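Local coordinates for N-acetylmuramoyl-L-alanine amidase domain-containing protein SAOUHSC_02979 (Staphylococcus aureus, PDB 5T1Q), which probably acts as a secreted cell-wall amidase, this chain being its C-terminal part with a glucosaminidase-family region and a CHAP domain, at residues A[20-23]-A[24-28]; A[88-92]-A[93-97]; A[258-261]-A[262-266]; A[275-278]-A[279-282]. All blocks are in the same frame, centred on the assembly; numbering follows the deposited sequence.

Contact 1. Residues A[20-23]-A[24-28]; sequences QSFN and NDVNQ
Phe-22 and Asn-27 face each other across a tight reversal of the chain, their CA atoms 5.2 Å apart, and the backbone N of Asn-23 closes the turn on the O of Val-26 with a nearly straight bond of 2.9 Å. The Asn-23 amide turns into the bend. Its CG sits between its own backbone N and carbonyl carbon (chi1 52°), which carries OD1 forward over the next residues. There OD1 takes two N-H groups: Asp-25 N at 2.7 Å, on a bent path, and Val-26 N, also at 2.7 Å but almost in line (169°). The first of these makes an Asx turn, and the second extends it by one residue. Both donors come in somewhat tilted from the plane of the amide.

Outside the bend, the Phe-22 ring lies against the returning chain. The O of Val-26 reaches the ring edge near its plane, 3.4 Å from CD1, while the CA of Asn-27 approaches obliquely. CG of Gln-28 rests over one face, 4.1 Å from the ring centroid, in a CH-pi contact displaced toward the rim; the two side chains run at about a right angle. This loop lies between helix 9-13 and strand 37-39, anchored at one end by Gln-20, whose O accepts from Thr-254 OG1, and at the other by Asn-27 N on Asp-30. The polar bonds probably set much of the bend's shape: one carboxamide oxygen takes two successive amides while the Asn-23 amide N is tied to Val-26.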
loop_
_atom_site.group_PDB
_atom_site.type_symbol
_atom_site.label_atom_id
_atom_site.label_comp_id
_atom_site.label_asym_id
_atom_site.label_seq_id
_atom_site.Cartn_x
_atom_site.Cartn_y
_atom_site.Cartn_z
ATOM N N GLN A 20 1.030 -13.102 -6.631
ATOM C CA GLN A 20 2.403 -12.575 -6.640
ATOM C C GLN A 20 2.913 -12.287 -8.056
ATOM O O GLN A 20 4.007 -11.723 -8.226
ATOM C CB GLN A 20 3.360 -13.594 -6.011
ATOM C CG GLN A 20 3.113 -13.883 -4.534
ATOM C CD GLN A 20 4.211 -14.726 -3.926
ATOM O OE1 GLN A 20 5.087 -15.243 -4.628
ATOM N NE2 GLN A 20 4.177 -14.866 -2.607
ATOM N N SER A 21 2.168 -12.731 -9.061
ATOM C CA SER A 21 2.565 -12.516 -10.455
ATOM C C SER A 21 1.338 -12.405 -11.335
ATOM O O SER A 21 0.258 -12.817 -10.941
ATOM C CB SER A 21 3.457 -13.666 -10.952
ATOM O OG SER A 21 2.785 -14.908 -10.905
ATOM N N PHE A 22 1.513 -11.822 -12.517
ATOM C CA PHE A 22 0.410 -11.699 -13.467
ATOM C C PHE A 22 0.451 -12.870 -14.413
ATOM O O PHE A 22 1.498 -13.454 -14.647
ATOM C CB PHE A 22 0.502 -10.424 -14.298
ATOM C CG PHE A 22 0.404 -9.164 -13.496
ATOM C CD1 PHE A 22 -0.780 -8.820 -12.871
ATOM C CD2 PHE A 22 1.478 -8.288 -13.419
ATOM C CE1 PHE A 22 -0.881 -7.649 -12.154
ATOM C CE2 PHE A 22 1.373 -7.113 -12.709
ATOM C CZ PHE A 22 0.194 -6.794 -12.072
ATOM N N ASN A 23 -0.701 -13.197 -14.965
ATOM C CA ASN A 23 -0.806 -14.239 -15.972
ATOM C C ASN A 23 -1.911 -13.800 -16.942
ATOM O O ASN A 23 -2.286 -12.622 -16.961
ATOM C CB ASN A 23 -1.063 -15.605 -15.304
ATOM C CG ASN A 23 -2.243 -15.579 -14.344
ATOM O OD1 ASN A 23 -3.318 -15.064 -14.662
ATOM N ND2 ASN A 23 -2.044 -16.138 -13.158
ATOM N N ASN A 24 -2.414 -14.718 -17.758
ATOM C CA ASN A 24 -3.501 -14.378 -18.685
ATOM C C ASN A 24 -4.837 -14.069 -17.965
ATOM O O ASN A 24 -5.673 -13.351 -18.513
ATOM C CB ASN A 24 -3.678 -15.480 -19.736
ATOM C CG ASN A 24 -2.455 -15.629 -20.642
ATOM O OD1 ASN A 24 -1.591 -14.749 -20.699
ATOM N ND2 ASN A 24 -2.381 -16.745 -21.354
ATOM N N ASP A 25 -5.011 -14.568 -16.735
ATOM C CA ASP A 25 -6.243 -14.341 -15.950
ATOM C C ASP A 25 -6.166 -13.102 -15.048
ATOM O O ASP A 25 -7.068 -12.268 -15.060
ATOM C CB ASP A 25 -6.565 -15.581 -15.098
ATOM C CG ASP A 25 -6.852 -16.831 -15.946
ATOM O OD1 ASP A 25 -7.176 -16.696 -17.150
ATOM O OD2 ASP A 25 -6.772 -17.956 -15.397
ATOM N N VAL A 26 -5.097 -13.014 -14.252
ATOM C CA VAL A 26 -4.850 -11.896 -13.325
ATOM C C VAL A 26 -3.885 -10.910 -13.998
ATOM O O VAL A 26 -2.734 -11.249 -14.269
ATOM C CB VAL A 26 -4.245 -12.407 -11.999
ATOM C CG1 VAL A 26 -3.991 -11.254 -11.033
ATOM C CG2 VAL A 26 -5.162 -13.447 -11.368
ATOM N N ASN A 27 -4.359 -9.693 -14.254
ATOM C CA ASN A 27 -3.577 -8.696 -14.988
ATOM C C ASN A 27 -3.615 -7.308 -14.362
ATOM O O ASN A 27 -4.269 -7.083 -13.354
ATOM C CB ASN A 27 -4.030 -8.668 -16.468
ATOM C CG ASN A 27 -5.547 -8.575 -16.634
ATOM O OD1 ASN A 27 -6.295 -8.330 -15.679
ATOM N ND2 ASN A 27 -6.009 -8.773 -17.868
ATOM N N GLN A 28 -2.889 -6.381 -14.971
ATOM C CA GLN A 28 -2.812 -5.008 -14.483
ATOM C C GLN A 28 -4.137 -4.257 -14.458
ATOM O O GLN A 28 -4.324 -3.396 -13.604
ATOM C CB GLN A 28 -1.815 -4.207 -15.316
ATOM C CG GLN A 28 -0.406 -4.754 -15.241
ATOM C CD GLN A 28 0.594 -3.883 -15.960
ATOM O OE1 GLN A 28 0.256 -2.802 -16.461
ATOM N NE2 GLN A 28 1.835 -4.350 -16.027
#

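Contact 2. Residues A[88-92]-A[93-97]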
loop_
_atom_site.group_PDB
_atom_site.type_symbol
_atom_site.label_atom_id
_atom_site.label_comp_id
_atom_site.label_asym_id
_atom_site.label_seq_id
_atom_site.Cartn_x
_atom_site.Cartn_y
_atom_site.Cartn_z
ATOM N N GLN A 88 -7.276 9.458 2.707
ATOM C CA GLN A 88 -7.948 8.271 2.195
ATOM C C GLN A 88 -7.748 8.155 0.685
ATOM O O GLN A 88 -7.525 7.051 0.181
ATOM C CB GLN A 88 -9.442 8.242 2.559
ATOM C CG GLN A 88 -9.705 7.817 3.991
ATOM C CD GLN A 88 -11.166 7.474 4.256
ATOM O OE1 GLN A 88 -11.972 8.338 4.597
ATOM N NE2 GLN A 88 -11.484 6.190 4.191
ATOM N N ALA A 89 -7.801 9.286 -0.026
ATOM C CA ALA A 89 -7.549 9.289 -1.464
ATOM C C ALA A 89 -6.134 8.781 -1.737
ATOM O O ALA A 89 -5.940 7.903 -2.586
ATOM C CB ALA A 89 -7.743 10.677 -2.068
ATOM N N ILE A 90 -5.155 9.328 -1.016
ATOM C CA ILE A 90 -3.752 8.901 -1.150
ATOM C C ILE A 90 -3.583 7.394 -0.892
ATOM O O ILE A 90 -2.953 6.691 -1.678
ATOM C CB ILE A 90 -2.830 9.688 -0.181
ATOM C CG1 ILE A 90 -2.673 11.137 -0.648
ATOM C CG2 ILE A 90 -1.447 9.040 -0.082
ATOM C CD1 ILE A 90 -2.050 12.053 0.389
ATOM N N LEU A 91 -4.148 6.918 0.215
ATOM C CA LEU A 91 -4.015 5.515 0.625
ATOM C C LEU A 91 -4.670 4.530 -0.341
ATOM O O LEU A 91 -4.015 3.594 -0.829
ATOM C CB LEU A 91 -4.578 5.338 2.038
ATOM C CG LEU A 91 -4.428 3.990 2.755
ATOM C CD1 LEU A 91 -4.727 4.167 4.233
ATOM C CD2 LEU A 91 -5.312 2.895 2.170
ATOM N N GLU A 92 -5.942 4.778 -0.641
ATOM C CA GLU A 92 -6.750 3.906 -1.491
ATOM C C GLU A 92 -6.372 3.900 -2.968
ATOM O O GLU A 92 -6.614 2.910 -3.644
ATOM C CB GLU A 92 -8.244 4.272 -1.351
ATOM C CG GLU A 92 -8.805 4.130 0.063
ATOM C CD GLU A 92 -8.967 2.693 0.533
ATOM O OE1 GLU A 92 -9.051 1.758 -0.308
ATOM O OE2 GLU A 92 -9.049 2.490 1.770
ATOM N N SER A 93 -5.824 5.001 -3.480
ATOM C CA SER A 93 -5.426 5.089 -4.904
ATOM C C SER A 93 -3.918 5.014 -5.135
ATOM O O SER A 93 -3.470 5.089 -6.287
ATOM C CB SER A 93 -5.886 6.420 -5.479
ATOM O OG SER A 93 -5.123 7.486 -4.948
ATOM N N ASP A 94 -3.146 4.897 -4.053
ATOM C CA ASP A 94 -1.669 4.914 -4.102
ATOM C C ASP A 94 -1.194 6.198 -4.785
ATOM O O ASP A 94 -0.455 6.166 -5.762
ATOM C CB ASP A 94 -1.064 3.679 -4.787
ATOM C CG ASP A 94 0.481 3.681 -4.744
ATOM O OD1 ASP A 94 1.062 4.296 -3.817
ATOM O OD2 ASP A 94 1.115 3.104 -5.655
ATOM N N SER A 95 -1.659 7.320 -4.259
ATOM C CA SER A 95 -1.324 8.643 -4.782
ATOM C C SER A 95 -1.653 8.795 -6.265
ATOM O O SER A 95 -0.885 9.369 -7.022
ATOM C CB SER A 95 0.143 8.938 -4.512
ATOM O OG SER A 95 0.422 8.764 -3.123
ATOM N N GLY A 96 -2.801 8.252 -6.655
ATOM C CA GLY A 96 -3.302 8.353 -8.024
ATOM C C GLY A 96 -2.793 7.339 -9.027
ATOM O O GLY A 96 -3.257 7.329 -10.160
ATOM N N ARG A 97 -1.884 6.457 -8.606
ATOM C CA ARG A 97 -1.259 5.483 -9.522
ATOM C C ARG A 97 -2.058 4.207 -9.803
ATOM O O ARG A 97 -1.822 3.557 -10.806
ATOM C CB ARG A 97 0.150 5.141 -9.020
ATOM C CG ARG A 97 1.054 6.367 -9.055
ATOM C CD ARG A 97 2.440 6.173 -8.453
ATOM N NE ARG A 97 2.395 5.878 -7.025
ATOM C CZ ARG A 97 3.441 5.924 -6.199
ATOM N NH1 ARG A 97 4.637 6.326 -6.624
ATOM N NH2 ARG A 97 3.281 5.609 -4.910
#
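Helix 82-93 of the glucosaminidase-family part ends here, in an ST motif joined to a type I' turn, and Ser-93 is the residue that locks its last turn to what follows. Both the OG and the N of Ser-93 donate to the O of Ala-89, from opposite faces of that carbonyl. The hydroxyl makes the shorter bond at 2.5 Å, against 3.0 Å for the Ser-93 N. A chi1 of 71° puts OG between the backbone N and the carbonyl carbon, folded back over the helix. The same OG then accepts from the N of Gly-96 at 3.0 Å, linking the helix to the turn beyond it.

Asp-94 is the first residue to leave helical geometry, with phi positive, and Ser-95 follows it into the left-handed region. That swing brings the Ser-95 N onto a lone pair of the Ile-90 O at 3.0 Å, a six-to-one bond. Beside it, CG2 of Ile-90 touches the OG of Ser-95 at 3.6 Å; this hydroxyl is hydrogen-bonded to Thr-60. Arg-97 grips Asp-94 side-on: NE bonds to the backbone O, and NH2 forms a salt bridge of 2.8 Å to OD1. OD1 lies in the guanidinium plane, while NH2 meets it from above the carboxylate plane. On the helix itself, Glu-92 turns its carboxylate away to Arg-32 and Tyr-195, and Ile-90 packs on Val-64 and Ile-202. Together the ST motif, the six-to-one bond and the type I' turn make up a buried helix C-terminus.

Contact 3. Residues A[258-261]-A[262-266]; sequences YNRM and KQFGT
From Tyr-258 to Lys-262 the backbone is still helical, with the N of Lys-262 bonded to the O of Tyr-258 at 3.3 Å, and then the chain turns off through a type I turn from Lys-262 to Gly-265. The O of Met-261 takes Phe-264 N at 3.1 Å from well above its plane, plus a weak bond from Thr-266 N. With Gly-265 N on the O of Lys-262 and phi positive at Gly-265, this fits a Schellman motif, its six-to-one bond weak, closing helix 253-262 of the CHAP domain. Lys-262 crosses the Tyr-258 ring at a slant, its CD and CE against CE1 and CZ, and bends at its end (chi4 48°), bringing NZ to the OH in a weak bond of 3.1 Å.

Arg-260 meets two residues of the turn. OE1 of Gln-263 lies at the guanidinium edge, 2.9 Å from NH1, though the donor stands 47° out of the amide plane. CE2 of Phe-264 sits over one guanidinium face, 3.7 Å from NE, with the ring and guanidinium planes almost perpendicular. The far NH2 reaches Lys-237 O and makes a salt bridge to Glu-319, while Phe-264 stacks on His-296. Met-261, present as selenomethionine, touches Thr-266 OG1 with CE.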
loop_
_atom_site.group_PDB
_atom_site.type_symbol
_atom_site.label_atom_id
_atom_site.label_comp_id
_atom_site.label_asym_id
_atom_site.label_seq_id
_atom_site.Cartn_x
_atom_site.Cartn_y
_atom_site.Cartn_z
ATOM N N TYR A 258 11.826 -6.407 -7.056
ATOM C CA TYR A 258 12.050 -5.799 -8.353
ATOM C C TYR A 258 12.384 -4.316 -8.186
ATOM O O TYR A 258 13.382 -3.837 -8.733
ATOM C CB TYR A 258 10.814 -5.976 -9.246
ATOM C CG TYR A 258 10.892 -5.246 -10.580
ATOM C CD1 TYR A 258 10.484 -3.911 -10.694
ATOM C CD2 TYR A 258 11.357 -5.889 -11.722
ATOM C CE1 TYR A 258 10.561 -3.233 -11.912
ATOM C CE2 TYR A 258 11.437 -5.222 -12.941
ATOM C CZ TYR A 258 11.047 -3.897 -13.028
ATOM O OH TYR A 258 11.120 -3.253 -14.246
ATOM N N ASN A 259 11.557 -3.605 -7.411
ATOM C CA ASN A 259 11.759 -2.158 -7.175
ATOM C C ASN A 259 12.978 -1.841 -6.333
ATOM O O ASN A 259 13.745 -0.944 -6.662
ATOM C CB ASN A 259 10.511 -1.517 -6.562
ATOM C CG ASN A 259 9.412 -1.295 -7.591
ATOM O OD1 ASN A 259 8.524 -2.123 -7.755
ATOM N ND2 ASN A 259 9.532 -0.236 -8.356
ATOM N N ARG A 260 13.184 -2.593 -5.261
ATOM C CA ARG A 260 14.321 -2.331 -4.389
ATOM C C ARG A 260 15.625 -2.510 -5.144
ATOM O O ARG A 260 16.550 -1.728 -4.964
ATOM C CB ARG A 260 14.263 -3.229 -3.147
ATOM C CG ARG A 260 15.385 -3.026 -2.135
ATOM C CD ARG A 260 15.405 -1.615 -1.601
ATOM N NE ARG A 260 16.351 -1.444 -0.506
ATOM C CZ ARG A 260 16.604 -0.289 0.098
ATOM N NH1 ARG A 260 15.997 0.830 -0.297
ATOM N NH2 ARG A 260 17.484 -0.244 1.094
HETATM N N MSE A 261 15.685 -3.527 -6.011
HETATM C CA MSE A 261 16.892 -3.789 -6.815
HETATM C C MSE A 261 17.175 -2.628 -7.744
HETATM O O MSE A 261 18.333 -2.261 -7.957
HETATM C CB MSE A 261 16.768 -5.070 -7.639
HETATM C CG MSE A 261 16.982 -6.303 -6.761
HETATM SE SE MSE A 261 16.746 -7.945 -7.838
HETATM C CE MSE A 261 18.652 -8.024 -8.286
ATOM N N LYS A 262 16.123 -2.059 -8.321
ATOM C CA LYS A 262 16.281 -0.899 -9.212
ATOM C C LYS A 262 16.889 0.332 -8.547
ATOM O O LYS A 262 17.576 1.085 -9.208
ATOM C CB LYS A 262 14.971 -0.517 -9.895
ATOM C CG LYS A 262 14.821 -1.152 -11.256
ATOM C CD LYS A 262 13.492 -0.820 -11.907
ATOM C CE LYS A 262 13.538 -1.134 -13.397
ATOM N NZ LYS A 262 14.092 -2.491 -13.682
ATOM N N GLN A 263 16.648 0.538 -7.254
ATOM C CA GLN A 263 17.250 1.674 -6.559
ATOM C C GLN A 263 18.771 1.615 -6.590
ATOM O O GLN A 263 19.436 2.641 -6.439
ATOM C CB GLN A 263 16.812 1.744 -5.104
ATOM C CG GLN A 263 15.335 1.970 -4.895
ATOM C CD GLN A 263 15.026 2.251 -3.444
ATOM O OE1 GLN A 263 14.547 1.375 -2.723
ATOM N NE2 GLN A 263 15.365 3.456 -2.988
ATOM N N PHE A 264 19.317 0.409 -6.753
ATOM C CA PHE A 264 20.760 0.238 -6.810
ATOM C C PHE A 264 21.292 0.001 -8.232
ATOM O O PHE A 264 22.397 -0.494 -8.405
ATOM C CB PHE A 264 21.180 -0.872 -5.856
ATOM C CG PHE A 264 20.808 -0.599 -4.430
ATOM C CD1 PHE A 264 21.546 0.302 -3.669
ATOM C CD2 PHE A 264 19.703 -1.221 -3.849
ATOM C CE1 PHE A 264 21.199 0.554 -2.342
ATOM C CE2 PHE A 264 19.361 -0.976 -2.526
ATOM C CZ PHE A 264 20.111 -0.091 -1.770
ATOM N N GLY A 265 20.492 0.353 -9.239
ATOM C CA GLY A 265 20.899 0.242 -10.634
ATOM C C GLY A 265 21.083 -1.158 -11.171
ATOM O O GLY A 265 22.003 -1.405 -11.951
ATOM N N THR A 266 20.226 -2.084 -10.747
ATOM C CA THR A 266 20.300 -3.451 -11.241
ATOM C C THR A 266 18.882 -3.934 -11.442
ATOM O O THR A 266 17.969 -3.542 -10.715
ATOM C CB THR A 266 21.096 -4.403 -10.309
ATOM O OG1 THR A 266 20.258 -4.935 -9.278
ATOM C CG2 THR A 266 22.307 -3.692 -9.693
HETATM O O HOH W 1 14.512 -4.661 -11.026
HETATM O O HOH W 2 20.639 -4.520 -6.720
#

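Contact 4. Residues A[275-278]-A[279-282]; sequences AHNW and NNRA. With NA (sodium ion), chain E.
Two asparagine side chains, Asn-279 and Asn-280, turn back from the first turn of helix 278-284 to aim their OD1 atoms at a sodium ion that the O of His-276 also holds. Both have CG between the backbone N and the carbonyl carbon (chi1 60° and 45°), which swings the amides toward the start of the helix instead of trailing along it. The sodium lies 2.2 Å from the His-276 O. Asn-280 OD1 is 2.3 Å from the ion, and Asn-279 OD1 a little farther. Waters 3 and 4 and Glu-302 OE1 bring the ligands to six, all of them oxygens. Water 3 also touches ND1 of His-276, so this imidazole meets the ion only at second hand. Over one face of the same imidazole, toward its rim, lies CG of Asn-277. ND2 of Asn-279 bonds to Ser-354 OG, which would hold the amide's rotation.

In the CHAP domain this loop and helix follow helix 253-262, and the sodium joins the loop to the helix start through His-276 O and the two OD1 atoms. The first backbone bonds are normal: Arg-281 N to the Asn-277 O at 3.0 Å, and Ala-282 N to the O of Trp-278 at 2.8 Å. Asn-277 and Arg-281 lie one helical turn apart, with amide and guanidinium planes only 12° from parallel, the nearest side-chain atoms being ND2 and NH2 at 3.8 Å. The Arg-281 chain is extended from CG to NE, and its NH1 goes on to the O of Asp-271. Trp-278 is buried, its NE1 bonded to Gly-273 O and its side chain packed on Val-257, Val-315 and Ile-356.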
loop_
_atom_site.group_PDB
_atom_site.type_symbol
_atom_site.label_atom_id
_atom_site.label_comp_id
_atom_site.label_asym_id
_atom_site.label_seq_id
_atom_site.Cartn_x
_atom_site.Cartn_y
_atom_site.Cartn_z
ATOM N N ALA A 275 7.237 -16.127 -6.458
ATOM C CA ALA A 275 8.531 -16.092 -5.803
ATOM C C ALA A 275 9.394 -17.353 -5.892
ATOM O O ALA A 275 10.566 -17.265 -6.227
ATOM C CB ALA A 275 8.354 -15.695 -4.343
ATOM N N HIS A 276 8.825 -18.516 -5.589
ATOM C CA HIS A 276 9.616 -19.736 -5.571
ATOM C C HIS A 276 10.205 -20.112 -6.924
ATOM O O HIS A 276 11.176 -20.875 -6.968
ATOM C CB HIS A 276 8.811 -20.921 -5.011
ATOM C CG HIS A 276 7.713 -21.373 -5.901
ATOM N ND1 HIS A 276 7.786 -22.543 -6.617
ATOM C CD2 HIS A 276 6.534 -20.795 -6.238
ATOM C CE1 HIS A 276 6.686 -22.685 -7.336
ATOM N NE2 HIS A 276 5.919 -21.629 -7.141
ATOM N N ASN A 277 9.598 -19.632 -8.017
ATOM C CA ASN A 277 10.119 -19.901 -9.345
ATOM C C ASN A 277 11.231 -18.963 -9.757
ATOM O O ASN A 277 11.799 -19.141 -10.819
ATOM C CB ASN A 277 9.016 -19.797 -10.402
ATOM C CG ASN A 277 8.153 -21.030 -10.471
ATOM O OD1 ASN A 277 8.640 -22.150 -10.334
ATOM N ND2 ASN A 277 6.872 -20.833 -10.744
ATOM N N TRP A 278 11.544 -17.969 -8.935
ATOM C CA TRP A 278 12.567 -16.992 -9.320
ATOM C C TRP A 278 13.959 -17.578 -9.539
ATOM O O TRP A 278 14.611 -17.255 -10.530
ATOM C CB TRP A 278 12.618 -15.849 -8.307
ATOM C CG TRP A 278 11.571 -14.787 -8.546
ATOM C CD1 TRP A 278 10.279 -14.973 -8.912
ATOM C CD2 TRP A 278 11.727 -13.383 -8.331
ATOM N NE1 TRP A 278 9.628 -13.749 -9.009
ATOM C CE2 TRP A 278 10.496 -12.766 -8.637
ATOM C CE3 TRP A 278 12.795 -12.582 -7.906
ATOM C CZ2 TRP A 278 10.305 -11.391 -8.549
ATOM C CZ3 TRP A 278 12.609 -11.205 -7.842
ATOM C CH2 TRP A 278 11.376 -10.628 -8.156
ATOM N N ASN A 279 14.400 -18.453 -8.631
ATOM C CA ASN A 279 15.748 -19.006 -8.732
ATOM C C ASN A 279 15.955 -19.912 -9.952
ATOM O O ASN A 279 16.939 -19.753 -10.669
ATOM C CB ASN A 279 16.215 -19.660 -7.411
ATOM C CG ASN A 279 15.329 -20.796 -6.958
ATOM O OD1 ASN A 279 14.151 -20.885 -7.336
ATOM N ND2 ASN A 279 15.874 -21.661 -6.125
ATOM N N ASN A 280 15.046 -20.857 -10.184
ATOM C CA ASN A 280 15.155 -21.762 -11.348
ATOM C C ASN A 280 14.906 -20.999 -12.670
ATOM O O ASN A 280 15.601 -21.215 -13.644
ATOM C CB ASN A 280 14.227 -22.980 -11.233
ATOM C CG ASN A 280 12.834 -22.609 -10.781
ATOM O OD1 ASN A 280 12.637 -22.210 -9.620
ATOM N ND2 ASN A 280 11.861 -22.741 -11.662
ATOM N N ARG A 281 13.938 -20.091 -12.708
ATOM C CA ARG A 281 13.741 -19.339 -13.934
ATOM C C ARG A 281 14.909 -18.390 -14.206
ATOM O O ARG A 281 15.354 -18.295 -15.344
ATOM C CB ARG A 281 12.430 -18.571 -13.927
ATOM C CG ARG A 281 11.206 -19.469 -14.023
ATOM C CD ARG A 281 9.967 -18.667 -14.365
ATOM N NE ARG A 281 8.771 -19.492 -14.301
ATOM C CZ ARG A 281 7.538 -19.057 -14.522
ATOM N NH1 ARG A 281 7.295 -17.782 -14.870
ATOM N NH2 ARG A 281 6.529 -19.908 -14.412
ATOM N N ALA A 282 15.406 -17.705 -13.170
ATOM C CA ALA A 282 16.506 -16.743 -13.325
ATOM C C ALA A 282 17.737 -17.440 -13.848
ATOM O O ALA A 282 18.416 -16.930 -14.737
ATOM C CB ALA A 282 16.827 -16.044 -12.008
HETATM NA NA NA E . 12.426 -22.645 -7.326
HETATM O O HOH W 3 10.508 -23.820 -7.687
HETATM O O HOH W 4 14.068 -24.615 -7.289
#

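Overall arrangement
From the N terminus the four contacts come in series, each a local turn or helix end, so none nests within or crosses another. Contact 1 shapes the loop between helix 9-13 and strand 37-39 and touches contact 4 directly, Gln-20 OE1 lying 3.0 Å from Ala-275 N; this ties the N-terminal loop to the CHAP domain. Contact 2 ends helix 82-93 in the glucosaminidase-family part, its side chains packing on helices 58-78 and 195-205, and its centre is about 23 Å from that of contact 3. Contacts 3 and 4 belong to the CHAP domain: contact 3 closes helix 253-262, and contact 4 opens helix 278-284, their nearest atoms about 4 Å apart without touching.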